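Local coordinates for protein exotoxin A (Pseudomonas aeruginosa, PDB 1IKP) that transfers ADP-ribose from NAD to a host protein, probably elongation factor 2, and so probably halts protein synthesis, at residues Ser192-Val195 against Leu196-Leu199; Cys214-Asp218 against Thr219-Lys223; Gln283-Gln286 against Cys287-Val291; Leu325-Ala328 against Ile329-Pro333; Arg427-Glu431 against Arg432-Phe436. The protein carries 2 engineered substitutions. One frame throughout, in Å; residues are numbered along the deposited sequence.

Contact 1 of 5, residues Ser192-Val195 against Leu196-Leu199; sequences SGKV and LCLL
A run of overlapping turns, each closed by a backbone bond reaching three residues back, carries the chain from Ser192 to Leu199 in the binding domain. In the middle of the run Leu196 N meets Gly193 O at 3.3 Å, Cys197 N meets Lys194 O at 2.8 Å, and Leu198 N meets Val195 O at 3.0 Å; all three donors stand above the carbonyl planes. Cys197 points SG back along the start of the turn, 4.1 Å from Lys194 CB, and forms the disulfide with Cys214. Lys194, extended beyond CG, is long enough to bond Cys214 O through NZ. Branched, apolar Val195 and Leu196 suit their buried place against Ile132 of strand 126-136, and CG1 of Val195 touches CD2 of Leu196 at 4.2 Å. Ser192 OG accepts from Lys194 N at 3.1 Å, an ST turn at the start of the run. The whole is an ST turn running into successive i to i+3 turns, tied down by a disulfide.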
loop_
_atom_site.group_PDB
_atom_site.type_symbol
_atom_site.label_atom_id
_atom_site.label_comp_id
_atom_site.label_asym_id
_atom_site.label_seq_id
_atom_site.Cartn_x
_atom_site.Cartn_y
_atom_site.Cartn_z
ATOM N N SER A 192 -6.009 3.992 0.999
ATOM C CA SER A 192 -5.510 3.658 -0.331
ATOM C C SER A 192 -5.794 4.737 -1.345
ATOM O O SER A 192 -6.275 5.811 -1.003
ATOM C CB SER A 192 -6.154 2.360 -0.837
ATOM O OG SER A 192 -7.522 2.597 -1.151
ATOM N N GLY A 193 -5.490 4.448 -2.602
ATOM C CA GLY A 193 -5.735 5.423 -3.646
ATOM C C GLY A 193 -7.223 5.677 -3.817
ATOM O O GLY A 193 -7.619 6.717 -4.358
ATOM N N LYS A 194 -8.058 4.747 -3.346
ATOM C CA LYS A 194 -9.494 4.932 -3.515
ATOM C C LYS A 194 -10.080 6.014 -2.651
ATOM O O LYS A 194 -11.273 6.287 -2.726
ATOM C CB LYS A 194 -10.247 3.604 -3.316
ATOM C CG LYS A 194 -9.950 2.595 -4.428
ATOM C CD LYS A 194 -10.933 1.429 -4.400
ATOM C CE LYS A 194 -10.614 0.432 -5.506
ATOM N NZ LYS A 194 -11.625 -0.670 -5.455
ATOM N N VAL A 195 -9.260 6.635 -1.805
ATOM C CA VAL A 195 -9.792 7.722 -0.982
ATOM C C VAL A 195 -10.317 8.817 -1.929
ATOM O O VAL A 195 -11.271 9.547 -1.598
ATOM C CB VAL A 195 -8.701 8.284 -0.005
ATOM C CG1 VAL A 195 -7.510 8.883 -0.772
ATOM C CG2 VAL A 195 -9.312 9.326 0.908
ATOM N N LEU A 196 -9.720 8.905 -3.115
ATOM C CA LEU A 196 -10.142 9.908 -4.101
ATOM C C LEU A 196 -11.548 9.613 -4.601
ATOM O O LEU A 196 -12.271 10.510 -5.020
ATOM C CB LEU A 196 -9.150 9.971 -5.264
ATOM C CG LEU A 196 -7.713 10.350 -4.851
ATOM C CD1 LEU A 196 -6.870 10.565 -6.083
ATOM C CD2 LEU A 196 -7.726 11.625 -3.992
ATOM N N CYS A 197 -11.934 8.347 -4.546
ATOM C CA CYS A 197 -13.257 7.913 -4.978
ATOM C C CYS A 197 -14.337 8.402 -4.021
ATOM O O CYS A 197 -15.520 8.401 -4.360
ATOM C CB CYS A 197 -13.291 6.382 -5.059
ATOM S SG CYS A 197 -12.167 5.657 -6.291
ATOM N N LEU A 198 -13.950 8.817 -2.819
ATOM C CA LEU A 198 -14.928 9.316 -1.852
ATOM C C LEU A 198 -15.201 10.814 -2.034
ATOM O O LEU A 198 -16.161 11.355 -1.466
ATOM C CB LEU A 198 -14.424 9.114 -0.428
ATOM C CG LEU A 198 -13.908 7.741 -0.031
ATOM C CD1 LEU A 198 -13.552 7.753 1.432
ATOM C CD2 LEU A 198 -14.954 6.692 -0.315
ATOM N N LEU A 199 -14.379 11.464 -2.843
ATOM C CA LEU A 199 -14.456 12.912 -3.009
ATOM C C LEU A 199 -15.094 13.333 -4.323
ATOM O O LEU A 199 -14.495 13.212 -5.384
ATOM C CB LEU A 199 -13.039 13.492 -2.886
ATOM C CG LEU A 199 -12.224 12.970 -1.675
ATOM C CD1 LEU A 199 -10.807 13.512 -1.751
ATOM C CD2 LEU A 199 -12.908 13.374 -0.383
#

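Contact 2 of 5, residues Cys214-Asp218 against Thr219-Lys223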
loop_
_atom_site.group_PDB
_atom_site.type_symbol
_atom_site.label_atom_id
_atom_site.label_comp_id
_atom_site.label_asym_id
_atom_site.label_seq_id
_atom_site.Cartn_x
_atom_site.Cartn_y
_atom_site.Cartn_z
ATOM N N CYS A 214 -13.514 2.877 -9.825
ATOM C CA CYS A 214 -13.450 2.890 -8.367
ATOM C C CYS A 214 -14.009 1.589 -7.807
ATOM O O CYS A 214 -13.494 1.050 -6.827
ATOM C CB CYS A 214 -14.246 4.070 -7.815
ATOM S SG CYS A 214 -13.366 5.659 -7.948
ATOM N N ASN A 215 -15.070 1.093 -8.442
ATOM C CA ASN A 215 -15.714 -0.149 -8.032
ATOM C C ASN A 215 -15.815 -0.253 -6.514
ATOM O O ASN A 215 -15.329 -1.207 -5.905
ATOM C CB ASN A 215 -14.935 -1.341 -8.595
ATOM C CG ASN A 215 -15.582 -2.667 -8.263
ATOM O OD1 ASN A 215 -16.792 -2.836 -8.414
ATOM N ND2 ASN A 215 -14.776 -3.622 -7.817
ATOM N N LEU A 216 -16.455 0.732 -5.898
ATOM C CA LEU A 216 -16.593 0.742 -4.448
ATOM C C LEU A 216 -17.611 -0.246 -3.908
ATOM O O LEU A 216 -18.625 -0.539 -4.558
ATOM C CB LEU A 216 -16.994 2.139 -3.956
ATOM C CG LEU A 216 -16.100 3.335 -4.272
ATOM C CD1 LEU A 216 -16.744 4.597 -3.706
ATOM C CD2 LEU A 216 -14.719 3.124 -3.660
ATOM N N ASP A 217 -17.334 -0.755 -2.714
ATOM C CA ASP A 217 -18.249 -1.658 -2.040
ATOM C C ASP A 217 -19.442 -0.784 -1.674
ATOM O O ASP A 217 -19.345 0.446 -1.705
ATOM C CB ASP A 217 -17.594 -2.239 -0.787
ATOM C CG ASP A 217 -16.616 -3.359 -1.106
ATOM O OD1 ASP A 217 -16.218 -3.497 -2.283
ATOM O OD2 ASP A 217 -16.237 -4.096 -0.172
ATOM N N ASP A 218 -20.556 -1.412 -1.323
ATOM C CA ASP A 218 -21.784 -0.690 -0.997
ATOM C C ASP A 218 -21.685 0.496 -0.040
ATOM O O ASP A 218 -22.279 1.545 -0.296
ATOM C CB ASP A 218 -22.842 -1.663 -0.471
ATOM C CG ASP A 218 -23.270 -2.676 -1.515
ATOM O OD1 ASP A 218 -23.447 -2.281 -2.688
ATOM O OD2 ASP A 218 -23.440 -3.863 -1.161
ATOM N N THR A 219 -20.943 0.341 1.051
ATOM C CA THR A 219 -20.811 1.406 2.048
ATOM C C THR A 219 -20.555 2.798 1.474
ATOM O O THR A 219 -21.338 3.735 1.688
ATOM C CB THR A 219 -19.687 1.085 3.051
ATOM O OG1 THR A 219 -19.970 -0.163 3.701
ATOM C CG2 THR A 219 -19.584 2.178 4.108
ATOM N N TRP A 220 -19.460 2.949 0.747
ATOM C CA TRP A 220 -19.154 4.251 0.190
ATOM C C TRP A 220 -19.761 4.465 -1.191
ATOM O O TRP A 220 -19.900 5.600 -1.651
ATOM C CB TRP A 220 -17.637 4.472 0.190
ATOM C CG TRP A 220 -17.081 4.589 1.587
ATOM C CD1 TRP A 220 -16.474 3.599 2.325
ATOM C CD2 TRP A 220 -17.128 5.742 2.438
ATOM N NE1 TRP A 220 -16.145 4.072 3.574
ATOM C CE2 TRP A 220 -16.534 5.383 3.672
ATOM C CE3 TRP A 220 -17.622 7.045 2.281
ATOM C CZ2 TRP A 220 -16.419 6.280 4.739
ATOM C CZ3 TRP A 220 -17.509 7.935 3.341
ATOM C CH2 TRP A 220 -16.911 7.547 4.555
ATOM N N GLU A 221 -20.132 3.376 -1.852
ATOM C CA GLU A 221 -20.767 3.474 -3.161
ATOM C C GLU A 221 -22.057 4.286 -3.010
ATOM O O GLU A 221 -22.375 5.125 -3.849
ATOM C CB GLU A 221 -21.091 2.070 -3.681
ATOM C CG GLU A 221 -22.003 2.036 -4.895
ATOM C CD GLU A 221 -21.400 2.720 -6.100
ATOM O OE1 GLU A 221 -22.103 2.839 -7.127
ATOM O OE2 GLU A 221 -20.224 3.134 -6.025
ATOM N N GLY A 222 -22.780 4.056 -1.920
ATOM C CA GLY A 222 -24.029 4.770 -1.697
ATOM C C GLY A 222 -23.886 6.036 -0.871
ATOM O O GLY A 222 -24.794 6.424 -0.141
ATOM N N LYS A 223 -22.739 6.696 -0.982
ATOM C CA LYS A 223 -22.501 7.913 -0.213
ATOM C C LYS A 223 -23.391 9.090 -0.622
ATOM O O LYS A 223 -23.899 9.135 -1.743
ATOM C CB LYS A 223 -21.032 8.321 -0.353
ATOM C CG LYS A 223 -20.617 8.613 -1.780
ATOM C CD LYS A 223 -19.097 8.671 -1.919
ATOM C CE LYS A 223 -18.667 8.559 -3.371
ATOM N NZ LYS A 223 -19.188 9.662 -4.228
HETATM O O HOH W 1 -18.014 2.892 -7.227
HETATM O O HOH W 2 -17.275 1.070 0.136
#
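Leu216 points toward residues 219-223 and meets both Trp220 and Glu221 where the short helix 218-221 begins, with Asp217 at the N-cap position. One methyl of Leu216 does most of the touching: CD1 lies 4.0 Å from Trp220 CB, beside the root of the indole, whose ring leads away from this contact. There the flat, largely apolar Trp220 suits a buried place beside Ala177 and Leu198, while its NE1 bonds Arg186 O. Glu221 approaches Leu216 from the next position along the helix. Its CG is anti to the backbone N (chi1 168°) and the chain then bends at chi2, which turns the carboxylate back so that OE2 sits 4.0 Å from Leu216 CB. A water pins this pose, donating to OE2 of Glu221 and accepting from Leu216 N at 3.0 Å. A carboxylate suits this exposed place because it can accept from the water that in turn accepts from Leu216 N.

The first turn is held by Glu221 N to Asp217 O at 3.0 Å and Gly222 N to Asp218 O, also 3.0 Å. Small, flexible Gly222 is where the chain leaves the helix. Asp217 makes no side-chain cap; instead a second water accepts from Trp220 N at 2.9 Å and donates to Asp217 O at 2.8 Å.

Contact 3 of 5, residues Gln283-Gln286 against Cys287-Val291; sequences QLEQ and CGYPV
Leu284 has an unusual first torsion, chi1 -109°, well away from a staggered position, and Tyr289 sets CG anti to its carbonyl carbon (chi1 -64°); together they bring a leucine methyl over the tyrosine ring. CD2 of Leu284 stands 3.7 Å from the ring centroid of Tyr289 and 20° off the normal, a CH-pi contact displaced toward the rim. The other branch, CD1, lies 3.7 Å from Tyr289 OH. At the ring edge, near its plane, OE2 of Glu285 comes to 3.8 Å from Tyr289 CE1. Gly288, having no side chain, leaves room for the leucine.

A pi-type turn in helix 282-300 brings Leu284 and Tyr289, five residues apart, onto the same side. Tyr289 N bonds Leu284 O at 2.8 Å, and Gln283 O accepts both Gly288 N, in the carbonyl plane, and Cys287 N, above it. Pro290, lacking an N-H, fits the kink that comes next, its CG 3.2 Å from Glu285 O. Gln283, bent at chi2, lays its amide along Cys287, CD to CB 3.6 Å, and gives NE2 to Cys265 O, beside the disulfide joining Cys287 to Cys265. Tyr289 OH is held by Pro278 O. The turn touches helix 255-265 through the disulfide and Val291, and helix 333-351 through Gln335, which meets Cys287, Pro290 and Val291.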
loop_
_atom_site.group_PDB
_atom_site.type_symbol
_atom_site.label_atom_id
_atom_site.label_comp_id
_atom_site.label_asym_id
_atom_site.label_seq_id
_atom_site.Cartn_x
_atom_site.Cartn_y
_atom_site.Cartn_z
ATOM N N GLN A 283 -5.909 -9.940 15.051
ATOM C CA GLN A 283 -4.816 -9.879 14.083
ATOM C C GLN A 283 -3.711 -8.907 14.497
ATOM O O GLN A 283 -2.549 -9.082 14.141
ATOM C CB GLN A 283 -5.356 -9.510 12.694
ATOM C CG GLN A 283 -4.295 -9.587 11.589
ATOM C CD GLN A 283 -3.779 -11.000 11.356
ATOM O OE1 GLN A 283 -3.959 -11.888 12.193
ATOM N NE2 GLN A 283 -3.117 -11.212 10.216
ATOM N N LEU A 284 -4.072 -7.878 15.253
ATOM C CA LEU A 284 -3.085 -6.913 15.714
ATOM C C LEU A 284 -2.204 -7.537 16.797
ATOM O O LEU A 284 -0.979 -7.434 16.754
ATOM C CB LEU A 284 -3.779 -5.669 16.275
ATOM C CG LEU A 284 -3.681 -4.390 15.441
ATOM C CD1 LEU A 284 -4.496 -3.289 16.099
ATOM C CD2 LEU A 284 -2.228 -3.968 15.317
ATOM N N GLU A 285 -2.840 -8.202 17.756
ATOM C CA GLU A 285 -2.123 -8.826 18.859
ATOM C C GLU A 285 -1.331 -10.067 18.464
ATOM O O GLU A 285 -0.273 -10.340 19.030
ATOM C CB GLU A 285 -3.105 -9.214 19.967
ATOM C CG GLU A 285 -3.904 -8.061 20.554
ATOM C CD GLU A 285 -3.025 -7.038 21.238
ATOM O OE1 GLU A 285 -1.924 -7.416 21.701
ATOM O OE2 GLU A 285 -3.443 -5.860 21.325
ATOM N N GLN A 286 -1.841 -10.826 17.503
ATOM C CA GLN A 286 -1.171 -12.051 17.097
ATOM C C GLN A 286 -0.206 -11.895 15.938
ATOM O O GLN A 286 0.770 -12.636 15.848
ATOM C CB GLN A 286 -2.200 -13.127 16.745
ATOM C CG GLN A 286 -3.141 -13.492 17.879
ATOM C CD GLN A 286 -4.002 -14.695 17.547
ATOM O OE1 GLN A 286 -4.717 -14.706 16.543
ATOM N NE2 GLN A 286 -3.937 -15.717 18.391
ATOM N N CYS A 287 -0.468 -10.936 15.056
ATOM C CA CYS A 287 0.402 -10.743 13.906
ATOM C C CYS A 287 1.058 -9.368 13.852
ATOM O O CYS A 287 2.277 -9.270 13.826
ATOM C CB CYS A 287 -0.385 -10.973 12.610
ATOM S SG CYS A 287 0.599 -11.050 11.064
ATOM N N GLY A 288 0.234 -8.320 13.813
ATOM C CA GLY A 288 0.727 -6.950 13.709
ATOM C C GLY A 288 1.850 -6.515 14.630
ATOM O O GLY A 288 2.960 -6.243 14.182
ATOM N N TYR A 289 1.563 -6.450 15.925
ATOM C CA TYR A 289 2.580 -6.029 16.880
ATOM C C TYR A 289 3.749 -7.019 16.946
ATOM O O TYR A 289 4.900 -6.603 17.022
ATOM C CB TYR A 289 1.933 -5.819 18.261
ATOM C CG TYR A 289 0.911 -4.690 18.286
ATOM C CD1 TYR A 289 -0.290 -4.823 18.984
ATOM C CD2 TYR A 289 1.139 -3.495 17.599
ATOM C CE1 TYR A 289 -1.243 -3.798 18.991
ATOM C CE2 TYR A 289 0.192 -2.464 17.602
ATOM C CZ TYR A 289 -0.995 -2.624 18.296
ATOM O OH TYR A 289 -1.946 -1.620 18.275
ATOM N N PRO A 290 3.473 -8.342 16.927
ATOM C CA PRO A 290 4.599 -9.279 16.976
ATOM C C PRO A 290 5.562 -9.092 15.797
ATOM O O PRO A 290 6.777 -9.101 15.976
ATOM C CB PRO A 290 3.911 -10.641 16.952
ATOM C CG PRO A 290 2.665 -10.383 17.746
ATOM C CD PRO A 290 2.199 -9.042 17.177
ATOM N N VAL A 291 5.018 -8.904 14.594
ATOM C CA VAL A 291 5.870 -8.715 13.425
ATOM C C VAL A 291 6.632 -7.392 13.492
ATOM O O VAL A 291 7.812 -7.333 13.140
ATOM C CB VAL A 291 5.031 -8.799 12.121
ATOM C CG1 VAL A 291 5.836 -8.276 10.933
ATOM C CG2 VAL A 291 4.633 -10.249 11.856
#

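Contact 4 of 5, residues Leu325-Ala328 against Ile329-Pro333; sequences LGEA and IREQP
Ile329 reaches back with CD1 to Leu325 CG at 3.9 Å, the two chains slanting across each other. Branched and apolar, it suits a buried place and packs against Val311, Ala315 and Leu316 of helix 308-317. On a different side of the helix Glu327 and Arg330 form a salt bridge, Arg330 NH2 to Glu327 OE1 at 2.6 Å and nearly straight (166°). The donor keeps OE1 in the guanidinium plane, yet approaches the carboxylate from above its plane, and the two flat groups stand 64° apart. Both chains must fold back to meet: Glu327 sets CG anti to the backbone N and bends at chi2 (56°), while Arg330 bends at chi3. This is an i to i+3 ion pair on the last turns of helix 323-331, within the helical targeting domain. A water closes the other flank, donating to Glu327 OE2 at 2.6 Å and accepting from Arg330 NE at 3.3 Å. Over one face of the guanidinium sits Gly326 O, 3.4 Å above its centre; bare Gly326 lets the group lie this close to the backbone. Arg330 NH1 also bonds Ser321 O and Ala315 O, carbonyls that would probably favour a positive charge beside them. Small Ala328 lets helix 282-300 approach at Arg293, Leu294 and Leu297.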
loop_
_atom_site.group_PDB
_atom_site.type_symbol
_atom_site.label_atom_id
_atom_site.label_comp_id
_atom_site.label_asym_id
_atom_site.label_seq_id
_atom_site.Cartn_x
_atom_site.Cartn_y
_atom_site.Cartn_z
ATOM N N LEU A 325 15.683 -11.101 20.259
ATOM C CA LEU A 325 15.451 -11.445 18.859
ATOM C C LEU A 325 15.370 -12.952 18.667
ATOM O O LEU A 325 14.506 -13.453 17.944
ATOM C CB LEU A 325 16.564 -10.885 17.973
ATOM C CG LEU A 325 16.477 -11.352 16.517
ATOM C CD1 LEU A 325 15.167 -10.847 15.891
ATOM C CD2 LEU A 325 17.677 -10.858 15.737
ATOM N N GLY A 326 16.273 -13.677 19.321
ATOM C CA GLY A 326 16.263 -15.122 19.201
ATOM C C GLY A 326 14.989 -15.722 19.755
ATOM O O GLY A 326 14.425 -16.643 19.175
ATOM N N GLU A 327 14.528 -15.200 20.885
ATOM C CA GLU A 327 13.316 -15.704 21.507
ATOM C C GLU A 327 12.096 -15.346 20.659
ATOM O O GLU A 327 11.169 -16.139 20.532
ATOM C CB GLU A 327 13.162 -15.113 22.910
ATOM C CG GLU A 327 12.161 -15.840 23.781
ATOM C CD GLU A 327 12.485 -17.313 23.914
ATOM O OE1 GLU A 327 13.677 -17.644 24.098
ATOM O OE2 GLU A 327 11.553 -18.140 23.838
ATOM N N ALA A 328 12.105 -14.145 20.089
ATOM C CA ALA A 328 10.996 -13.692 19.255
ATOM C C ALA A 328 10.854 -14.642 18.073
ATOM O O ALA A 328 9.744 -15.029 17.715
ATOM C CB ALA A 328 11.257 -12.274 18.765
ATOM N N ILE A 329 11.990 -15.013 17.489
ATOM C CA ILE A 329 12.029 -15.930 16.348
ATOM C C ILE A 329 11.527 -17.314 16.733
ATOM O O ILE A 329 10.665 -17.882 16.060
ATOM C CB ILE A 329 13.467 -16.038 15.773
ATOM C CG1 ILE A 329 13.852 -14.703 15.120
ATOM C CG2 ILE A 329 13.567 -17.199 14.795
ATOM C CD1 ILE A 329 15.277 -14.625 14.686
ATOM N N ARG A 330 12.054 -17.854 17.826
ATOM C CA ARG A 330 11.635 -19.171 18.276
ATOM C C ARG A 330 10.154 -19.182 18.667
ATOM O O ARG A 330 9.497 -20.214 18.577
ATOM C CB ARG A 330 12.504 -19.634 19.462
ATOM C CG ARG A 330 13.936 -20.044 19.098
ATOM C CD ARG A 330 14.658 -20.653 20.314
ATOM N NE ARG A 330 14.765 -19.693 21.403
ATOM C CZ ARG A 330 15.736 -18.796 21.517
ATOM N NH1 ARG A 330 16.702 -18.738 20.612
ATOM N NH2 ARG A 330 15.719 -17.925 22.518
ATOM N N GLU A 331 9.627 -18.033 19.090
ATOM C CA GLU A 331 8.216 -17.942 19.482
ATOM C C GLU A 331 7.232 -18.118 18.320
ATOM O O GLU A 331 6.120 -18.608 18.512
ATOM C CB GLU A 331 7.928 -16.598 20.160
ATOM C CG GLU A 331 8.529 -16.430 21.544
ATOM C CD GLU A 331 8.128 -15.114 22.191
ATOM O OE1 GLU A 331 8.352 -14.050 21.576
ATOM O OE2 GLU A 331 7.591 -15.145 23.318
ATOM N N GLN A 332 7.644 -17.697 17.127
ATOM C CA GLN A 332 6.811 -17.785 15.924
ATOM C C GLN A 332 7.745 -18.005 14.735
ATOM O O GLN A 332 8.003 -17.090 13.961
ATOM C CB GLN A 332 6.040 -16.477 15.723
ATOM C CG GLN A 332 5.075 -16.131 16.845
ATOM C CD GLN A 332 3.863 -17.041 16.878
ATOM O OE1 GLN A 332 3.062 -16.991 17.812
ATOM N NE2 GLN A 332 3.718 -17.877 15.854
ATOM N N PRO A 333 8.262 -19.231 14.574
ATOM C CA PRO A 333 9.180 -19.564 13.484
ATOM C C PRO A 333 8.821 -19.122 12.064
ATOM O O PRO A 333 9.617 -18.453 11.411
ATOM C CB PRO A 333 9.309 -21.080 13.606
ATOM C CG PRO A 333 9.216 -21.282 15.084
ATOM C CD PRO A 333 8.046 -20.403 15.445
HETATM O O HOH W 3 11.921 -20.557 22.828
#

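Contact 5 of 5, residues Arg427-Glu431 against Arg432-Phe436; sequences RQLEE and RGYVF
Leu429 O is gripped by Tyr434 N at 2.8 Å and, through a weak bond, by Arg432 N at 3.1 Å. Arg432 N also bonds Gln428 O, 3.0 Å away, so one N-H is shared between two carbonyls as the helix runs out. The root of Tyr434 packs against Leu429, CB of the tyrosine 3.7 Å from Leu429 CD2, while the ring leads away, with Leu429 O near its plane at the edge. Bulky Leu429 suits this buried spot, since it also packs on Val565, Ile567 and Tyr502 of the neighbouring strands.

The backbone pattern is a Schellman motif ending helix 419-431, with Tyr434 N to Leu429 O enclosing Gly433 N to Glu430 O, the latter 3.0 Å. Gly433 takes the C-prime place at phi 82°, a positive value that glycine adopts easily because it has no beta carbon to press on the preceding carbonyl. From there the chain runs straight into strand 434-442.

On the polar side, Gln428 extends fully and Arg432 bends at chi2 and chi3. Between them a water accepts from Gln428 NE2 and from Arg432 NH1, 3.1 Å each, lying at the guanidinium edge. Gln428 NE2 is held by Glu399 O as well, and Tyr434 meets Phe400 edge-to-face.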
loop_
_atom_site.group_PDB
_atom_site.type_symbol
_atom_site.label_atom_id
_atom_site.label_comp_id
_atom_site.label_asym_id
_atom_site.label_seq_id
_atom_site.Cartn_x
_atom_site.Cartn_y
_atom_site.Cartn_z
ATOM N N ARG A 427 -14.543 -16.779 -12.432
ATOM C CA ARG A 427 -15.303 -16.047 -13.447
ATOM C C ARG A 427 -15.102 -14.544 -13.271
ATOM O O ARG A 427 -14.944 -13.804 -14.243
ATOM C CB ARG A 427 -16.793 -16.393 -13.338
ATOM C CG ARG A 427 -17.126 -17.837 -13.666
ATOM C CD ARG A 427 -18.443 -18.269 -13.020
ATOM N NE ARG A 427 -18.699 -19.697 -13.203
ATOM C CZ ARG A 427 -19.443 -20.435 -12.385
ATOM N NH1 ARG A 427 -20.009 -19.882 -11.317
ATOM N NH2 ARG A 427 -19.621 -21.728 -12.633
ATOM N N GLN A 428 -15.103 -14.083 -12.023
ATOM C CA GLN A 428 -14.896 -12.663 -11.756
ATOM C C GLN A 428 -13.507 -12.243 -12.248
ATOM O O GLN A 428 -13.346 -11.165 -12.810
ATOM C CB GLN A 428 -15.008 -12.359 -10.260
ATOM C CG GLN A 428 -14.938 -10.867 -9.958
ATOM C CD GLN A 428 -14.920 -10.552 -8.477
ATOM O OE1 GLN A 428 -15.319 -11.374 -7.643
ATOM N NE2 GLN A 428 -14.474 -9.345 -8.141
ATOM N N LEU A 429 -12.508 -13.091 -11.997
ATOM C CA LEU A 429 -11.148 -12.815 -12.458
ATOM C C LEU A 429 -11.103 -12.721 -13.986
ATOM O O LEU A 429 -10.490 -11.818 -14.534
ATOM C CB LEU A 429 -10.215 -13.909 -11.938
ATOM C CG LEU A 429 -9.785 -13.592 -10.500
ATOM C CD1 LEU A 429 -9.298 -14.862 -9.819
ATOM C CD2 LEU A 429 -8.691 -12.533 -10.540
ATOM N N GLU A 430 -11.783 -13.628 -14.669
ATOM C CA GLU A 430 -11.816 -13.573 -16.129
ATOM C C GLU A 430 -12.472 -12.274 -16.594
ATOM O O GLU A 430 -11.989 -11.635 -17.523
ATOM C CB GLU A 430 -12.582 -14.774 -16.685
ATOM C CG GLU A 430 -11.879 -16.095 -16.498
ATOM C CD GLU A 430 -12.616 -17.245 -17.155
ATOM O OE1 GLU A 430 -13.811 -17.440 -16.866
ATOM O OE2 GLU A 430 -11.985 -17.955 -17.966
ATOM N N GLU A 431 -13.563 -11.884 -15.930
ATOM C CA GLU A 431 -14.269 -10.659 -16.298
ATOM C C GLU A 431 -13.390 -9.424 -16.119
ATOM O O GLU A 431 -13.585 -8.413 -16.809
ATOM C CB GLU A 431 -15.553 -10.509 -15.464
ATOM C CG GLU A 431 -16.575 -11.604 -15.704
ATOM C CD GLU A 431 -17.217 -11.522 -17.077
ATOM O OE1 GLU A 431 -17.972 -12.454 -17.434
ATOM O OE2 GLU A 431 -16.972 -10.528 -17.796
ATOM N N ARG A 432 -12.455 -9.486 -15.164
ATOM C CA ARG A 432 -11.529 -8.378 -14.910
ATOM C C ARG A 432 -10.230 -8.500 -15.715
ATOM O O ARG A 432 -9.270 -7.779 -15.488
ATOM C CB ARG A 432 -11.242 -8.271 -13.412
ATOM C CG ARG A 432 -12.362 -7.589 -12.611
ATOM C CD ARG A 432 -12.315 -6.064 -12.764
ATOM N NE ARG A 432 -11.121 -5.499 -12.131
ATOM C CZ ARG A 432 -10.964 -5.324 -10.822
ATOM N NH1 ARG A 432 -11.927 -5.657 -9.974
ATOM N NH2 ARG A 432 -9.826 -4.821 -10.352
ATOM N N GLY A 433 -10.218 -9.435 -16.659
ATOM C CA GLY A 433 -9.063 -9.583 -17.518
ATOM C C GLY A 433 -7.888 -10.371 -16.974
ATOM O O GLY A 433 -6.784 -10.204 -17.470
ATOM N N TYR A 434 -8.111 -11.214 -15.961
ATOM C CA TYR A 434 -7.037 -12.040 -15.389
ATOM C C TYR A 434 -7.073 -13.453 -15.939
ATOM O O TYR A 434 -8.128 -13.928 -16.380
ATOM C CB TYR A 434 -7.149 -12.096 -13.861
ATOM C CG TYR A 434 -6.722 -10.834 -13.193
ATOM C CD1 TYR A 434 -7.625 -9.787 -13.054
ATOM C CD2 TYR A 434 -5.433 -10.670 -12.690
ATOM C CE1 TYR A 434 -7.254 -8.607 -12.431
ATOM C CE2 TYR A 434 -5.059 -9.496 -12.058
ATOM C CZ TYR A 434 -5.974 -8.473 -11.936
ATOM O OH TYR A 434 -5.645 -7.311 -11.285
ATOM N N VAL A 435 -5.914 -14.117 -15.887
ATOM C CA VAL A 435 -5.769 -15.476 -16.383
ATOM C C VAL A 435 -4.930 -16.305 -15.395
ATOM O O VAL A 435 -3.961 -15.815 -14.805
ATOM C CB VAL A 435 -5.121 -15.461 -17.798
ATOM C CG1 VAL A 435 -3.789 -14.754 -17.766
ATOM C CG2 VAL A 435 -4.926 -16.879 -18.294
ATOM N N PHE A 436 -5.315 -17.561 -15.211
ATOM C CA PHE A 436 -4.615 -18.459 -14.301
ATOM C C PHE A 436 -3.263 -18.901 -14.864
ATOM O O PHE A 436 -3.186 -19.310 -16.042
ATOM C CB PHE A 436 -5.483 -19.687 -14.092
ATOM C CG PHE A 436 -4.867 -20.723 -13.201
ATOM C CD1 PHE A 436 -4.691 -20.478 -11.846
ATOM C CD2 PHE A 436 -4.481 -21.974 -13.712
ATOM C CE1 PHE A 436 -4.163 -21.442 -11.013
ATOM C CE2 PHE A 436 -3.949 -22.947 -12.887
ATOM C CZ PHE A 436 -3.786 -22.692 -11.534
HETATM O O HOH W 4 -14.674 -6.973 -10.173
#

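Contacts 1 and 2 form one unit of the binding domain, their centres 10 Å apart. The Cys197-Cys214 disulfide, SG to SG 2.0 Å, joins them, and Leu198 CD2 packs on Trp220 CB at 3.5 Å. Contact 2 also brushes contact 5 of the catalytic domain, with Asn215 ND2 4.1 Å from Arg432 NH1; this is packing between two domains. Contacts 3 and 4 share the targeting domain, centres about 14 Å apart without touching, and helix 282-300, which carries contact 3, also packs on contact 4. Contact 4 lies about 40 Å, centre to centre, from contact 5, which alone falls in the ADP-ribosyltransferase region.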